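Local coordinates for protein putative alkaline phosphatase (Pseudomonas fluorescens, PDB 4F1V) that binds phosphate with high affinity in the periplasm and probably hands it to an ABC transporter for import, at residues 7-11 with 61-65; 85-91 with 293-299. One frame throughout, in Å; residues are numbered along the deposited sequence.

Interaction 1: 7-11 with 61-65. With PI (hydrogenphosphate ion), chain B.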
# COMPACT_ATOMS: atom_id res chain seq x y z
N GLY A 7 -2.83 6.72 8.74
CA GLY A 7 -1.68 6.52 7.88
C GLY A 7 -2.09 6.46 6.43
O GLY A 7 -2.79 7.35 5.91
N ALA A 8 -1.64 5.39 5.73
CA ALA A 8 -1.88 5.17 4.32
C ALA A 8 -3.29 5.59 3.89
O ALA A 8 -4.29 5.14 4.47
CB ALA A 8 -1.70 3.69 4.02
N THR A 9 -3.36 6.37 2.80
CA THR A 9 -4.62 6.68 2.16
C THR A 9 -5.09 5.60 1.18
O THR A 9 -6.30 5.48 0.95
CB THR A 9 -4.63 8.08 1.47
OG1 THR A 9 -3.80 8.06 0.28
CG2 THR A 9 -4.24 9.17 2.41
N LEU A 10 -4.17 4.80 0.62
CA LEU A 10 -4.58 3.82 -0.40
C LEU A 10 -5.76 2.98 0.09
O LEU A 10 -6.71 2.78 -0.70
CB LEU A 10 -3.36 3.04 -0.88
CG LEU A 10 -3.59 1.78 -1.74
CD1 LEU A 10 -2.45 1.55 -2.69
CD2 LEU A 10 -3.82 0.53 -0.86
N PRO A 11 -5.74 2.47 1.32
CA PRO A 11 -6.83 1.60 1.85
C PRO A 11 -7.76 2.31 2.84
O PRO A 11 -8.48 1.67 3.58
CB PRO A 11 -6.09 0.49 2.57
CG PRO A 11 -4.96 1.25 3.23
CD PRO A 11 -4.60 2.39 2.26
N GLY A 61 -1.73 2.32 9.46
CA GLY A 61 -1.73 1.69 8.14
C GLY A 61 -0.58 2.24 7.31
O GLY A 61 -0.34 3.43 7.31
N SER A 62 0.13 1.37 6.58
CA SER A 62 1.22 1.80 5.73
C SER A 62 1.37 0.85 4.55
O SER A 62 1.38 -0.37 4.75
CB SER A 62 2.53 1.83 6.52
OG SER A 62 3.54 2.37 5.69
N ASP A 63 1.55 1.38 3.35
CA ASP A 63 1.98 0.61 2.19
C ASP A 63 3.48 0.84 1.89
O ASP A 63 3.99 0.36 0.86
CB ASP A 63 1.07 0.72 0.92
CG ASP A 63 -0.03 1.78 1.08
OD1 ASP A 63 -1.17 1.45 1.41
OD2 ASP A 63 0.35 2.96 0.88
N SER A 64 4.17 1.52 2.80
CA SER A 64 5.61 1.62 2.83
C SER A 64 6.16 0.74 3.96
O SER A 64 5.74 0.87 5.12
CB SER A 64 6.05 3.08 3.09
OG SER A 64 7.42 3.18 3.37
N LYS A 65 7.11 -0.13 3.67
CA LYS A 65 7.74 -0.92 4.73
C LYS A 65 8.50 -0.04 5.72
O LYS A 65 9.07 1.00 5.37
CB LYS A 65 8.72 -1.93 4.15
CG LYS A 65 8.00 -3.14 3.48
CD LYS A 65 8.86 -4.33 3.21
CE LYS A 65 9.44 -5.13 4.30
NZ LYS A 65 9.92 -6.50 3.70
P PI B . -0.41 6.21 0.75
O1 PI B . 0.82 6.13 1.66
O2 PI B . -1.33 7.37 1.14
O3 PI B . 0.02 6.31 -0.72
O4 PI B . -1.24 4.90 0.93

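Interaction 2: 85-91 with 293-299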
# COMPACT_ATOMS: atom_id res chain seq x y z
N LEU A 85 7.24 -3.95 18.24
CA LEU A 85 6.19 -3.65 17.28
C LEU A 85 5.95 -4.89 16.40
O LEU A 85 6.80 -5.80 16.27
CB LEU A 85 6.50 -2.40 16.42
CG LEU A 85 7.68 -2.42 15.42
CD1 LEU A 85 7.44 -3.22 14.14
CD2 LEU A 85 8.10 -1.02 15.03
N ILE A 86 4.78 -4.86 15.78
CA ILE A 86 4.24 -5.85 14.86
C ILE A 86 3.97 -5.14 13.52
O ILE A 86 3.32 -4.10 13.49
CB ILE A 86 2.94 -6.45 15.42
CG1 ILE A 86 3.23 -7.24 16.71
CG2 ILE A 86 2.23 -7.30 14.35
CD1 ILE A 86 1.97 -7.66 17.49
N GLN A 87 4.46 -5.74 12.43
CA GLN A 87 4.20 -5.25 11.06
C GLN A 87 3.65 -6.46 10.28
O GLN A 87 4.34 -7.48 10.18
CB GLN A 87 5.47 -4.75 10.43
CG GLN A 87 5.23 -4.13 9.03
CD GLN A 87 6.51 -3.64 8.34
OE1 GLN A 87 6.56 -2.54 7.76
NE2 GLN A 87 7.54 -4.47 8.36
N VAL A 88 2.43 -6.34 9.73
CA VAL A 88 1.82 -7.50 9.05
C VAL A 88 1.05 -7.00 7.84
O VAL A 88 0.43 -5.94 7.86
CB VAL A 88 0.85 -8.30 9.93
CG1 VAL A 88 1.58 -9.19 10.91
CG2 VAL A 88 -0.15 -7.39 10.69
N PRO A 89 1.03 -7.80 6.75
CA PRO A 89 0.12 -7.45 5.61
C PRO A 89 -1.31 -7.41 6.06
O PRO A 89 -1.74 -8.27 6.84
CB PRO A 89 0.36 -8.61 4.63
CG PRO A 89 1.78 -8.95 4.92
CD PRO A 89 1.82 -8.97 6.45
N SER A 90 -2.05 -6.46 5.48
CA SER A 90 -3.49 -6.35 5.65
C SER A 90 -4.27 -6.98 4.50
O SER A 90 -5.07 -7.87 4.70
CB SER A 90 -3.82 -4.86 5.81
OG SER A 90 -5.24 -4.73 5.97
N VAL A 91 -3.98 -6.50 3.28
CA VAL A 91 -4.62 -6.95 2.05
C VAL A 91 -3.59 -6.82 0.89
O VAL A 91 -2.65 -6.09 0.98
CB VAL A 91 -5.91 -6.16 1.69
CG1 VAL A 91 -6.90 -6.17 2.86
CG2 VAL A 91 -5.59 -4.70 1.31
N PHE A 293 1.45 -5.29 -1.35
CA PHE A 293 0.67 -5.36 -0.11
C PHE A 293 0.60 -4.01 0.56
O PHE A 293 1.54 -3.19 0.50
CB PHE A 293 1.25 -6.41 0.89
CG PHE A 293 1.11 -7.82 0.37
CD1 PHE A 293 2.08 -8.38 -0.44
CD2 PHE A 293 -0.04 -8.53 0.65
CE1 PHE A 293 1.91 -9.66 -0.95
CE2 PHE A 293 -0.20 -9.81 0.15
CZ PHE A 293 0.78 -10.40 -0.63
N THR A 294 -0.53 -3.79 1.25
CA THR A 294 -0.61 -2.70 2.25
C THR A 294 -0.74 -3.35 3.62
O THR A 294 -1.31 -4.44 3.73
CB THR A 294 -1.75 -1.73 1.92
OG1 THR A 294 -1.73 -0.66 2.86
CG2 THR A 294 -3.12 -2.36 1.91
N ASN A 295 -0.20 -2.69 4.65
CA ASN A 295 0.18 -3.33 5.92
C ASN A 295 -0.40 -2.60 7.13
O ASN A 295 -0.82 -1.44 7.08
CB ASN A 295 1.72 -3.39 6.04
CG ASN A 295 2.32 -3.83 4.72
OD1 ASN A 295 1.93 -4.88 4.17
ND2 ASN A 295 3.25 -3.08 4.23
N LEU A 296 -0.37 -3.35 8.26
CA LEU A 296 -0.69 -2.80 9.61
C LEU A 296 0.60 -2.74 10.43
O LEU A 296 1.47 -3.62 10.32
CB LEU A 296 -1.62 -3.76 10.34
CG LEU A 296 -2.93 -4.19 9.66
CD1 LEU A 296 -3.74 -5.14 10.55
CD2 LEU A 296 -3.75 -3.02 9.23
N ILE A 297 0.68 -1.75 11.31
CA ILE A 297 1.73 -1.63 12.30
C ILE A 297 1.05 -1.41 13.66
O ILE A 297 0.28 -0.45 13.83
CB ILE A 297 2.68 -0.47 11.99
CG1 ILE A 297 3.34 -0.65 10.60
CG2 ILE A 297 3.77 -0.34 13.08
CD1 ILE A 297 4.00 0.64 10.10
N PHE A 298 1.30 -2.34 14.60
CA PHE A 298 0.73 -2.35 15.95
C PHE A 298 1.87 -2.55 16.97
O PHE A 298 3.00 -2.87 16.60
CB PHE A 298 -0.31 -3.47 16.11
CG PHE A 298 -1.70 -3.14 15.57
CD1 PHE A 298 -1.99 -3.17 14.21
CD2 PHE A 298 -2.70 -2.74 16.45
CE1 PHE A 298 -3.28 -2.84 13.75
CE2 PHE A 298 -3.95 -2.39 15.98
CZ PHE A 298 -4.24 -2.45 14.66
N SER A 299 1.52 -2.41 18.26
CA SER A 299 2.39 -2.91 19.34
C SER A 299 1.97 -4.29 19.76
O SER A 299 0.77 -4.61 19.79
CB SER A 299 2.28 -1.93 20.52
OG SER A 299 3.24 -2.30 21.53

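Interaction 1: 7-11 with 61-65
D63 reaches L10 and A8 through an unusual first torsion: its CG nearly eclipses the backbone N (chi1 8°), which swings the carboxylate across to the turn that follows strand 5-7. L10 answers with CG anti to its backbone N (chi1 168°), laying CD2 3.6 Å from OD1 of D63, and the two side chains cross at a slant. That oxygen does most of the packing. OD1 of D63 lies 3.5 Å from CB of L10 and equally close to CB of A8, and CD of P11 meets it too, the side chains of P11 and D63 approaching from opposite directions. The polar partner of OD1 is the hydroxyl of T294, a second-shell residue that should fix the rotation of the carboxylate. The other oxygen is turned to the ligand: OD2 of D63 stands 2.5 Å from O4 of the hydrogenphosphate, a separation at which one of the two acid groups probably carries a proton. O4 also accepts a hydrogen bond from N of L10 at 2.9 Å, and T9 grips O2 twice, by its backbone N and by its OG1 at 2.7 Å. Next to the ligand site the backbones pair as parallel strands, G7 bridging G61. N of A8 donates to O of G61 over 2.8 Å, almost straight at 171° but from above the carbonyl plane, not on a lone pair. CA of G7 touches that oxygen at 3.4 Å; a CB there would run into it, and the G7 backbone angles also suit glycine. S33, R142, S146, G147 and T148 complete the phosphate shell. Backbone amides, hydroxyls and one arginine thus enclose the oxyanion with a single aspartate facing it, the hallmark of the cleft in PstS-type, Venus-flytrap phosphate-binding proteins.

Interaction 2: 85-91 with 293-299
V91 and T294 stand side by side and point the same way, their CG2 methyls pressed to 3.5 Å, tighter than an ordinary van der Waals contact. The first torsion of T294 (chi1 -176°) sets OG1 anti to the backbone N and puts the methyl, on the other branch, against V91. Further along the same face V88 and L296 meet at a slant, CG2 of V88 lying 3.9 Å from CB of L296; the isopropyl end of L296 continues toward S90, with CD2 at 3.9 Å from its CB. I86 and F298 continue this face, pairing through their CB atoms, while the F298 ring leads away, with CB of L296 at its edge, in plane. Helix 305-318 packs on V88, L296 and F298, and F349 of helix 339-349 on I86 and V88. The strands run antiparallel, I86 with F298 and V88 with L296 each exchanging two hydrogen bonds, until the pairing slips by one residue at a classic beta bulge: S90 and V91 both face T294, whose O accepts a bond of 2.8 Å from N of S90 and only a weak one from N of V91. N of T294 returns a bond to O of V91. Q87 and I297 share the opposite face, where CG of Q87 comes within 4.3 Å of CG1 of I297. Extended from an anti first torsion (chi1 -176°), the Q87 chain carries its amide to L66 and P265, while I297 leans on helix 33-42. Near the bulge, CB of P89 approaches CD2 of the F293 ring obliquely at 4.0 Å.

How the interactions relate
Interactions 1 and 2 belong to one mixed sheet, their centres about 9 Å apart, in which strand 59-62 borders strand 291-299 and the latter in turn borders strand 85-94. The seam between them is tied by the backbone, N of N295 lying 2.8 Å from O of S62, and by side chains, OG1 of T294 lying 2.6 Å from OD1 of D63; both are probable hydrogen bonds. The T294 side chain does not touch the phosphate, remaining about 6 Å from it, yet it holds the aspartate that faces the ligand. Through T294, interaction 2 thus supplies a second-shell residue to the pocket of interaction 1. OE1 of Q87, bonded to N of L66, also packs 3.6 Å from CA of K65.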